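AT5G66160 protein (Arabidopsis thaliana, PDB 7BVW) probably acts as a sorting receptor for proteins bound for the protein storage vacuole, its RING-H2 domain, the part seen here, serving as an E3 ligase in post-Golgi trafficking. Local coordinates at residues T20-A23 against H24-G28; E36-R39 against F40-L44; H51-L55 against N56-S60. All blocks are in the same frame, centred on the assembly; numbering follows the deposited sequence.

Contact 1 (T20-A23 against H24-G28); sequences TDSA and HHKAG. With ZN (zinc ion), chain E.
Ala23 and Ala27 stand one turn apart in helix 21-27, the short helix of this RING-H2 structure that carries His24 of an additional zinc site; the backbone bond between the two alanines marks the tight part of the contact. Ala27 N lies 3.0 Å from Ala23 O, with 167° at the hydrogen, and approaches almost in line with the carbonyl bond. Lys26 N is a second donor to Ala23 O, at 3.1 Å, but it stands well above the carbonyl plane. One oxygen thus serves two successive amides, one bond closing an alpha-helical turn and the other of the 3-10 type (i to i+3). Alanine suits both places, because the small methyls of Ala23 and Ala27 rest on Phe17 and probably allow the helix to lie close to strand 16-18. Gly28, with a phi of 100° that glycine tolerates readily, then leads the chain out of the helix.

The first turn is looser. His24 N makes only weak bonds, to Thr20 O and to Asp21 O, although His24 CB packs 3.3 Å from Thr20 O. Because CG of His24 is anti to the backbone N (chi1 -176°), the imidazole swings away from residues 20-23, and its NE2 binds a zinc ion at 2.1 Å, which Glu29 also binds. His25 CE1 lies over one face of the His24 ring, and the ring of Phe19 also meets it.

On the exposed side, Lys26 runs extended alongside Ser22: its CE is 3.4 Å from Ser22 O, while NZ is 3.5 Å from Ser22 OG. Lysine fits here, its methylenes following the backbone while the ammonium group stays at the surface. A water also bridges the two segments, donating to Asp21 O and accepting from His25 N, 2.8 Å from each.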
ATOM      1  N   THR A  20      -2.353  14.866  -0.665  1.00 20.67           N
ATOM      2  CA  THR A  20      -2.697  16.275  -0.790  1.00 25.08           C
ATOM      3  C   THR A  20      -4.211  16.440  -0.682  1.00 25.76           C
ATOM      4  O   THR A  20      -4.937  15.491  -0.370  1.00 21.46           O
ATOM      5  CB  THR A  20      -2.176  16.848  -2.111  1.00 29.61           C
ATOM      6  OG1 THR A  20      -2.637  16.036  -3.199  1.00 27.76           O
ATOM      7  CG2 THR A  20      -0.655  16.876  -2.116  1.00 32.57           C
ATOM      8  N   ASP A  21      -4.681  17.664  -0.946  1.00 23.81           N
ATOM      9  CA  ASP A  21      -6.115  17.937  -0.890  1.00 32.29           C
ATOM     10  C   ASP A  21      -6.889  17.046  -1.853  1.00 34.04           C
ATOM     11  O   ASP A  21      -8.006  16.610  -1.551  1.00 31.99           O
ATOM     12  CB  ASP A  21      -6.383  19.408  -1.202  1.00 28.96           C
ATOM     13  CG  ASP A  21      -5.889  20.335  -0.110  1.00 28.19           C
ATOM     14  OD1 ASP A  21      -5.837  19.899   1.057  1.00 27.90           O
ATOM     15  OD2 ASP A  21      -5.563  21.501  -0.420  1.00 29.73           O
ATOM     16  N   SER A  22      -6.306  16.761  -3.019  1.00 35.76           N
ATOM     17  CA  SER A  22      -6.981  15.926  -4.006  1.00 37.56           C
ATOM     18  C   SER A  22      -7.086  14.482  -3.528  1.00 36.12           C
ATOM     19  O   SER A  22      -8.162  13.877  -3.584  1.00 36.72           O
ATOM     20  CB  SER A  22      -6.241  16.005  -5.341  1.00 42.23           C
ATOM     21  OG  SER A  22      -6.774  15.087  -6.278  1.00 48.37           O
ATOM     22  N   ALA A  23      -5.979  13.914  -3.051  1.00 32.58           N
ATOM     23  CA  ALA A  23      -5.990  12.528  -2.598  1.00 28.27           C
ATOM     24  C   ALA A  23      -6.655  12.361  -1.237  1.00 30.08           C
ATOM     25  O   ALA A  23      -6.983  11.227  -0.864  1.00 30.41           O
ATOM     26  CB  ALA A  23      -4.562  11.979  -2.546  1.00 25.55           C
ATOM     27  N   HIS A  24      -6.886  13.462  -0.515  1.00 28.97           N
ATOM     28  CA  HIS A  24      -7.308  13.413   0.884  1.00 25.09           C
ATOM     29  C   HIS A  24      -8.473  12.453   1.103  1.00 25.57           C
ATOM     30  O   HIS A  24      -8.386  11.513   1.902  1.00 22.09           O
ATOM     31  CB  HIS A  24      -7.683  14.823   1.348  1.00 26.48           C
ATOM     32  CG  HIS A  24      -8.049  14.917   2.798  1.00 23.38           C
ATOM     33  ND1 HIS A  24      -8.332  16.117   3.416  1.00 25.71           N
ATOM     34  CD2 HIS A  24      -8.178  13.966   3.753  1.00 23.28           C
ATOM     35  CE1 HIS A  24      -8.620  15.900   4.687  1.00 25.39           C
ATOM     36  NE2 HIS A  24      -8.538  14.602   4.916  1.00 25.02           N
ATOM     37  N   HIS A  25      -9.580  12.681   0.403  1.00 28.54           N
ATOM     38  CA  HIS A  25     -10.813  11.947   0.654  1.00 32.48           C
ATOM     39  C   HIS A  25     -11.004  10.760  -0.280  1.00 32.99           C
ATOM     40  O   HIS A  25     -12.082  10.157  -0.285  1.00 34.43           O
ATOM     41  CB  HIS A  25     -12.003  12.901   0.568  1.00 34.69           C
ATOM     42  CG  HIS A  25     -11.930  14.030   1.548  1.00 36.55           C
ATOM     43  ND1 HIS A  25     -12.091  13.847   2.905  1.00 35.29           N
ATOM     44  CD2 HIS A  25     -11.693  15.351   1.372  1.00 36.74           C
ATOM     45  CE1 HIS A  25     -11.967  15.009   3.521  1.00 37.22           C
ATOM     46  NE2 HIS A  25     -11.727  15.938   2.614  1.00 37.95           N
ATOM     47  N   LYS A  26      -9.990  10.414  -1.071  1.00 30.75           N
ATOM     48  CA  LYS A  26      -9.954   9.134  -1.767  1.00 26.96           C
ATOM     49  C   LYS A  26      -9.170   8.095  -0.978  1.00 27.49           C
ATOM     50  O   LYS A  26      -9.593   6.938  -0.884  1.00 24.82           O
ATOM     51  CB  LYS A  26      -9.330   9.295  -3.157  1.00 26.73           C
ATOM     52  CG  LYS A  26      -9.886  10.442  -3.981  1.00 25.39           C
ATOM     53  CD  LYS A  26      -9.047  10.662  -5.232  1.00 22.66           C
ATOM     54  CE  LYS A  26      -9.489  11.907  -5.991  1.00 25.19           C
ATOM     55  NZ  LYS A  26      -8.594  12.206  -7.147  1.00 25.12           N
ATOM     56  N   ALA A  27      -8.032   8.495  -0.408  1.00 27.09           N
ATOM     57  CA  ALA A  27      -7.161   7.555   0.284  1.00 24.73           C
ATOM     58  C   ALA A  27      -7.646   7.237   1.691  1.00 26.51           C
ATOM     59  O   ALA A  27      -7.345   6.161   2.216  1.00 27.89           O
ATOM     60  CB  ALA A  27      -5.735   8.107   0.340  1.00 24.74           C
ATOM     61  N   GLY A  28      -8.385   8.141   2.312  1.00 26.20           N
ATOM     62  CA  GLY A  28      -8.785   7.975   3.693  1.00 24.11           C
ATOM     63  C   GLY A  28      -7.911   8.787   4.632  1.00 24.52           C
ATOM     64  O   GLY A  28      -7.093   9.619   4.226  1.00 23.59           O
TER
HETATM   65 ZN    ZN E 403      -9.419  14.119   6.811  0.50 28.88          ZN
HETATM   66  O   HOH W   1      -9.988  14.608  -1.532  1.00 43.30           O

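Contact 2 (E36-R39 against F40-L44); sequences EDYR and FGESL
Glu42 reaches back along the loop with its carboxylate and takes the backbone N-H of Arg39 on OE1, with Arg39 N and Glu42 OE1 2.9 Å apart and 168° at the hydrogen. The amide comes from above the carboxylate plane, not within it. The same oxygen sits near the plane of the Tyr38 ring, at its edge, and 3.3 Å from Tyr38 CA. With CG anti to its own carbonyl carbon (chi1 -72°), the extended side chain of Glu42 carries the carboxylate back to Arg39 N. Its other oxygen, OE2, accepts from a water that also donates to Asp37 O.

Above one face of the Tyr38 ring lies Leu44, whose CD2 makes a CH-pi contact 3.7 Å from the ring centroid. A branched leucine can lay its methyls across the flat ring, and the pair is buried.

A type II beta turn from Arg39 to Glu42, closed by Glu42 N donating to Arg39 O at 3.1 Å, brings Glu42 back beside Arg39; Leu44 follows on strand 43-46. Gly41, with its positive phi, suits the third position of such a turn.

Farther out, Glu42 OE1 also bonds to His54 NE2, on the far side of an imidazole whose other nitrogen binds zinc; the carboxylate is therefore a second-shell group and probably helps orient that ligand. Replacing Glu42 by alanine would remove the carboxylate, which would probably leave Arg39 N and His54 NE2 without this acceptor and the imidazole held less firmly about its zinc bond. Tyr38 meets the His54 ring edge-to-face.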
ATOM      1  N   GLU A  36      -0.982   5.586  12.092  1.00 20.24           N
ATOM      2  CA  GLU A  36      -0.790   7.028  12.101  1.00 22.03           C
ATOM      3  C   GLU A  36      -1.667   7.683  11.040  1.00 20.91           C
ATOM      4  O   GLU A  36      -1.815   7.161   9.932  1.00 20.76           O
ATOM      5  CB  GLU A  36       0.677   7.382  11.853  1.00 23.96           C
ATOM      6  CG  GLU A  36       1.657   6.699  12.789  1.00 26.31           C
ATOM      7  CD  GLU A  36       1.632   7.280  14.191  1.00 27.58           C
ATOM      8  OE1 GLU A  36       1.038   8.365  14.380  1.00 27.13           O
ATOM      9  OE2 GLU A  36       2.210   6.651  15.103  1.00 25.08           O
ATOM     10  N   ASP A  37      -2.252   8.827  11.388  1.00 17.93           N
ATOM     11  CA  ASP A  37      -3.027   9.587  10.417  1.00 19.76           C
ATOM     12  C   ASP A  37      -2.109  10.164   9.349  1.00 19.91           C
ATOM     13  O   ASP A  37      -1.011  10.643   9.646  1.00 22.00           O
ATOM     14  CB  ASP A  37      -3.799  10.715  11.103  1.00 24.48           C
ATOM     15  CG  ASP A  37      -4.802  10.202  12.119  1.00 28.94           C
ATOM     16  OD1 ASP A  37      -5.261   9.052  11.968  1.00 29.51           O
ATOM     17  OD2 ASP A  37      -5.130  10.948  13.066  1.00 32.23           O
ATOM     18  N   TYR A  38      -2.559  10.109   8.098  1.00 19.26           N
ATOM     19  CA  TYR A  38      -1.774  10.672   7.007  1.00 18.18           C
ATOM     20  C   TYR A  38      -1.552  12.164   7.225  1.00 21.09           C
ATOM     21  O   TYR A  38      -2.438  12.881   7.697  1.00 22.76           O
ATOM     22  CB  TYR A  38      -2.469  10.446   5.660  1.00 16.92           C
ATOM     23  CG  TYR A  38      -2.661   8.995   5.264  1.00 15.72           C
ATOM     24  CD1 TYR A  38      -1.578   8.132   5.128  1.00 14.89           C
ATOM     25  CD2 TYR A  38      -3.930   8.495   4.994  1.00 16.79           C
ATOM     26  CE1 TYR A  38      -1.760   6.803   4.753  1.00 19.37           C
ATOM     27  CE2 TYR A  38      -4.120   7.173   4.619  1.00 19.27           C
ATOM     28  CZ  TYR A  38      -3.033   6.333   4.499  1.00 18.28           C
ATOM     29  OH  TYR A  38      -3.224   5.023   4.121  1.00 16.77           O
ATOM     30  N   ARG A  39      -0.352  12.624   6.889  1.00 23.23           N
ATOM     31  CA  ARG A  39      -0.004  14.035   6.948  1.00 25.60           C
ATOM     32  C   ARG A  39       0.201  14.569   5.537  1.00 22.51           C
ATOM     33  O   ARG A  39       0.570  13.826   4.623  1.00 19.75           O
ATOM     34  CB  ARG A  39       1.259  14.261   7.788  1.00 30.50           C
ATOM     35  CG  ARG A  39       1.100  13.941   9.272  1.00 34.79           C
ATOM     36  CD  ARG A  39       2.307  14.420  10.069  1.00 41.45           C
ATOM     37  NE  ARG A  39       2.137  14.236  11.510  1.00 48.87           N
ATOM     38  CZ  ARG A  39       2.694  13.256  12.217  1.00 51.30           C
ATOM     39  NH1 ARG A  39       2.477  13.175  13.522  1.00 51.25           N
ATOM     40  NH2 ARG A  39       3.469  12.359  11.621  1.00 51.32           N
ATOM     41  N   PHE A  40      -0.050  15.865   5.370  1.00 22.39           N
ATOM     42  CA  PHE A  40       0.081  16.498   4.063  1.00 31.19           C
ATOM     43  C   PHE A  40       1.490  16.313   3.514  1.00 26.65           C
ATOM     44  O   PHE A  40       2.479  16.587   4.198  1.00 27.31           O
ATOM     45  CB  PHE A  40      -0.256  17.988   4.164  1.00 37.02           C
ATOM     46  CG  PHE A  40       0.094  18.774   2.929  1.00 45.05           C
ATOM     47  CD1 PHE A  40      -0.787  18.843   1.864  1.00 47.22           C
ATOM     48  CD2 PHE A  40       1.303  19.448   2.838  1.00 46.89           C
ATOM     49  CE1 PHE A  40      -0.466  19.564   0.728  1.00 47.52           C
ATOM     50  CE2 PHE A  40       1.628  20.168   1.704  1.00 48.93           C
ATOM     51  CZ  PHE A  40       0.742  20.228   0.650  1.00 48.96           C
ATOM     52  N   GLY A  41       1.578  15.842   2.272  1.00 24.01           N
ATOM     53  CA  GLY A  41       2.847  15.654   1.608  1.00 23.68           C
ATOM     54  C   GLY A  41       3.432  14.263   1.717  1.00 24.65           C
ATOM     55  O   GLY A  41       4.452  13.989   1.071  1.00 22.43           O
ATOM     56  N   GLU A  42       2.831  13.379   2.507  1.00 22.43           N
ATOM     57  CA  GLU A  42       3.357  12.031   2.635  1.00 20.40           C
ATOM     58  C   GLU A  42       3.150  11.243   1.345  1.00 20.49           C
ATOM     59  O   GLU A  42       2.284  11.553   0.522  1.00 20.77           O
ATOM     60  CB  GLU A  42       2.695  11.305   3.802  1.00 18.10           C
ATOM     61  CG  GLU A  42       3.128  11.800   5.163  1.00 23.62           C
ATOM     62  CD  GLU A  42       2.457  11.043   6.286  1.00 28.20           C
ATOM     63  OE1 GLU A  42       1.396  10.434   6.039  1.00 29.66           O
ATOM     64  OE2 GLU A  42       2.998  11.054   7.410  1.00 30.61           O
ATOM     65  N   SER A  43       3.961  10.203   1.184  1.00 16.48           N
ATOM     66  CA  SER A  43       3.907   9.332   0.018  1.00 20.41           C
ATOM     67  C   SER A  43       3.084   8.093   0.339  1.00 20.44           C
ATOM     68  O   SER A  43       3.329   7.423   1.347  1.00 19.68           O
ATOM     69  CB  SER A  43       5.314   8.925  -0.427  1.00 24.67           C
ATOM     70  OG  SER A  43       6.024  10.032  -0.962  1.00 28.31           O
ATOM     71  N   LEU A  44       2.111   7.796  -0.515  1.00 14.51           N
ATOM     72  CA  LEU A  44       1.229   6.655  -0.336  1.00 17.94           C
ATOM     73  C   LEU A  44       1.313   5.730  -1.542  1.00 19.02           C
ATOM     74  O   LEU A  44       1.764   6.121  -2.622  1.00 19.92           O
ATOM     75  CB  LEU A  44      -0.228   7.097  -0.131  1.00 17.01           C
ATOM     76  CG  LEU A  44      -0.708   7.438   1.282  1.00 19.69           C
ATOM     77  CD1 LEU A  44      -0.020   8.673   1.833  1.00 21.93           C
ATOM     78  CD2 LEU A  44      -2.212   7.626   1.268  1.00 18.57           C
TER
HETATM   79  O   HOH W   2       1.711  10.043   9.270  1.00 33.25           O

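Contact 3 (H51-L55 against N56-S60); sequences HAFHL and NCIDS. With ZN (zinc ion), chain C; ZN (zinc ion), chain D.
In the cross-brace RING-H2 finger, strand 52-54 leads directly into helix 55-65, and one zinc site straddles the junction. His54 ND1 binds the metal at 2.3 Å and Cys57 SG at 2.4 Å, while Cys31 and Cys34 complete the set. His54 occupies the N-cap position, three residues before Cys57, so the first helical turn brings both ligands to one ion; SG comes to the edge of the imidazole. With Cys57 SG anti to its carbonyl carbon (chi1 -72°), the torsion sets SG 3.6 Å from His54 CB, where both residues can reach the zinc ion. Three residues before His54, His51 binds a second zinc ion through ND1 at 2.0 Å, with Cys49, Cys69 and Cys72.

The helix is tied to the strand end by Ile58 N donating to His54 O at 3.0 Å, nearly straight at 171°. On the buried side Ile58 CD1 lies over one face of the Phe53 ring, 4.2 Å from its centroid. The two apolar groups suit the interior, where Phe53 also packs on Ile33, Leu47 and Val71. Nearer the surface, Asp59 turns its carboxylate to Arg45 in a salt bridge, and Asp59 OD2 approaches the methyl Leu55 CD2 at 3.4 Å.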
ATOM      1  N   HIS A  51      -7.296  -0.290  -1.426  1.00 22.29           N
ATOM      2  CA  HIS A  51      -6.819   0.177  -0.129  1.00 19.68           C
ATOM      3  C   HIS A  51      -5.452   0.826  -0.289  1.00 19.48           C
ATOM      4  O   HIS A  51      -4.582   0.298  -0.989  1.00 18.45           O
ATOM      5  CB  HIS A  51      -6.732  -0.969   0.882  1.00 19.75           C
ATOM      6  CG  HIS A  51      -8.055  -1.583   1.214  1.00 19.58           C
ATOM      7  ND1 HIS A  51      -8.367  -2.889   0.907  1.00 19.65           N
ATOM      8  CD2 HIS A  51      -9.151  -1.069   1.821  1.00 20.16           C
ATOM      9  CE1 HIS A  51      -9.593  -3.157   1.316  1.00 22.53           C
ATOM     10  NE2 HIS A  51     -10.092  -2.068   1.874  1.00 22.59           N
ATOM     11  N   ALA A  52      -5.268   1.970   0.364  1.00 18.67           N
ATOM     12  CA  ALA A  52      -4.030   2.727   0.276  1.00 18.12           C
ATOM     13  C   ALA A  52      -3.309   2.732   1.617  1.00 15.77           C
ATOM     14  O   ALA A  52      -3.918   2.596   2.681  1.00 16.62           O
ATOM     15  CB  ALA A  52      -4.296   4.163  -0.185  1.00 16.05           C
ATOM     16  N   PHE A  53      -1.988   2.888   1.547  1.00 17.01           N
ATOM     17  CA  PHE A  53      -1.152   2.880   2.737  1.00 14.80           C
ATOM     18  C   PHE A  53      -0.004   3.856   2.543  1.00 16.59           C
ATOM     19  O   PHE A  53       0.249   4.334   1.435  1.00 14.98           O
ATOM     20  CB  PHE A  53      -0.583   1.484   3.029  1.00 13.48           C
ATOM     21  CG  PHE A  53      -1.612   0.391   3.044  1.00 15.12           C
ATOM     22  CD1 PHE A  53      -1.984  -0.249   1.873  1.00 15.28           C
ATOM     23  CD2 PHE A  53      -2.190  -0.015   4.235  1.00 14.72           C
ATOM     24  CE1 PHE A  53      -2.927  -1.259   1.889  1.00 16.61           C
ATOM     25  CE2 PHE A  53      -3.132  -1.025   4.252  1.00 16.15           C
ATOM     26  CZ  PHE A  53      -3.501  -1.650   3.078  1.00 15.61           C
ATOM     27  N   HIS A  54       0.694   4.146   3.639  1.00 14.02           N
ATOM     28  CA  HIS A  54       2.025   4.726   3.539  1.00 15.04           C
ATOM     29  C   HIS A  54       2.875   3.862   2.616  1.00 13.62           C
ATOM     30  O   HIS A  54       2.868   2.632   2.721  1.00 12.65           O
ATOM     31  CB  HIS A  54       2.674   4.819   4.926  1.00 14.95           C
ATOM     32  CG  HIS A  54       2.217   5.990   5.739  1.00 14.52           C
ATOM     33  ND1 HIS A  54       1.956   5.901   7.089  1.00 15.03           N
ATOM     34  CD2 HIS A  54       1.997   7.281   5.397  1.00 14.39           C
ATOM     35  CE1 HIS A  54       1.583   7.084   7.542  1.00 16.59           C
ATOM     36  NE2 HIS A  54       1.598   7.940   6.535  1.00 15.65           N
ATOM     37  N   LEU A  55       3.590   4.513   1.694  1.00 13.39           N
ATOM     38  CA  LEU A  55       4.417   3.776   0.742  1.00 13.56           C
ATOM     39  C   LEU A  55       5.426   2.886   1.461  1.00 15.59           C
ATOM     40  O   LEU A  55       5.571   1.704   1.133  1.00 16.12           O
ATOM     41  CB  LEU A  55       5.123   4.753  -0.200  1.00 14.81           C
ATOM     42  CG  LEU A  55       6.036   4.161  -1.280  1.00 15.05           C
ATOM     43  CD1 LEU A  55       5.895   4.965  -2.559  1.00 14.94           C
ATOM     44  CD2 LEU A  55       7.500   4.131  -0.835  1.00 15.33           C
ATOM     45  N   ASN A  56       6.121   3.435   2.460  1.00 15.52           N
ATOM     46  CA  ASN A  56       7.112   2.652   3.193  1.00 17.39           C
ATOM     47  C   ASN A  56       6.464   1.518   3.977  1.00 16.50           C
ATOM     48  O   ASN A  56       7.063   0.450   4.145  1.00 14.10           O
ATOM     49  CB  ASN A  56       7.908   3.557   4.132  1.00 21.51           C
ATOM     50  CG  ASN A  56       8.996   4.321   3.416  1.00 29.30           C
ATOM     51  OD1 ASN A  56       9.471   3.902   2.361  1.00 32.38           O
ATOM     52  ND2 ASN A  56       9.409   5.442   3.993  1.00 31.62           N
ATOM     53  N   CYS A  57       5.242   1.728   4.470  1.00 14.97           N
ATOM     54  CA  CYS A  57       4.590   0.708   5.285  1.00 12.66           C
ATOM     55  C   CYS A  57       4.190  -0.501   4.448  1.00 15.81           C
ATOM     56  O   CYS A  57       4.481  -1.646   4.815  1.00 15.43           O
ATOM     57  CB  CYS A  57       3.372   1.302   5.992  1.00 12.33           C
ATOM     58  SG  CYS A  57       3.789   2.434   7.330  1.00 14.60           S
ATOM     59  N   ILE A  58       3.523  -0.271   3.314  1.00 13.08           N
ATOM     60  CA  ILE A  58       3.051  -1.386   2.500  1.00 13.36           C
ATOM     61  C   ILE A  58       4.212  -2.067   1.783  1.00 15.33           C
ATOM     62  O   ILE A  58       4.182  -3.287   1.567  1.00 15.45           O
ATOM     63  CB  ILE A  58       1.962  -0.912   1.515  1.00 12.51           C
ATOM     64  CG1 ILE A  58       1.308  -2.107   0.815  1.00 12.79           C
ATOM     65  CG2 ILE A  58       2.531   0.074   0.497  1.00 12.95           C
ATOM     66  CD1 ILE A  58       0.627  -3.066   1.777  1.00 12.73           C
ATOM     67  N   ASP A  59       5.247  -1.307   1.411  1.00 18.32           N
ATOM     68  CA  ASP A  59       6.432  -1.914   0.813  1.00 19.69           C
ATOM     69  C   ASP A  59       7.071  -2.909   1.773  1.00 19.30           C
ATOM     70  O   ASP A  59       7.453  -4.017   1.379  1.00 20.05           O
ATOM     71  CB  ASP A  59       7.436  -0.834   0.411  1.00 19.81           C
ATOM     72  CG  ASP A  59       7.026  -0.094  -0.846  1.00 22.71           C
ATOM     73  OD1 ASP A  59       5.915  -0.350  -1.357  1.00 20.86           O
ATOM     74  OD2 ASP A  59       7.822   0.741  -1.327  1.00 24.17           O
ATOM     75  N   SER A  60       7.181  -2.528   3.046  1.00 16.62           N
ATOM     76  CA  SER A  60       7.733  -3.428   4.050  1.00 18.41           C
ATOM     77  C   SER A  60       6.875  -4.676   4.195  1.00 17.03           C
ATOM     78  O   SER A  60       7.395  -5.794   4.285  1.00 20.10           O
ATOM     79  CB  SER A  60       7.853  -2.699   5.388  1.00 19.95           C
ATOM     80  OG  SER A  60       7.956  -3.619   6.460  1.00 24.52           O
TER
HETATM   81 ZN    ZN C 401       1.846   3.711   7.714  1.00 18.25          ZN
HETATM   82 ZN    ZN D 402      -7.302  -4.539   0.417  1.00 20.98          ZN

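In the fold
The contacts follow one another along the chain without interleaving: helix 21-27 in contact 1, the loop and turn entering strand 43-46 in contact 2, then strand 52-54 and the start of helix 55-65 in contact 3. Their centres lie about 10 Å apart between contacts 1 and 2, 11 Å between 2 and 3, and 15 Å between 1 and 3. Contacts 2 and 3 meet in the antiparallel sheet, where strands 43-46 and 52-54 are neighbours and Ser43 O faces Leu55 N. Contact 1 packs on both, Ala27 touching Leu44 and Ala52. The zinc-binding finger and the additional zinc site at His24 are thereby joined in one compact domain.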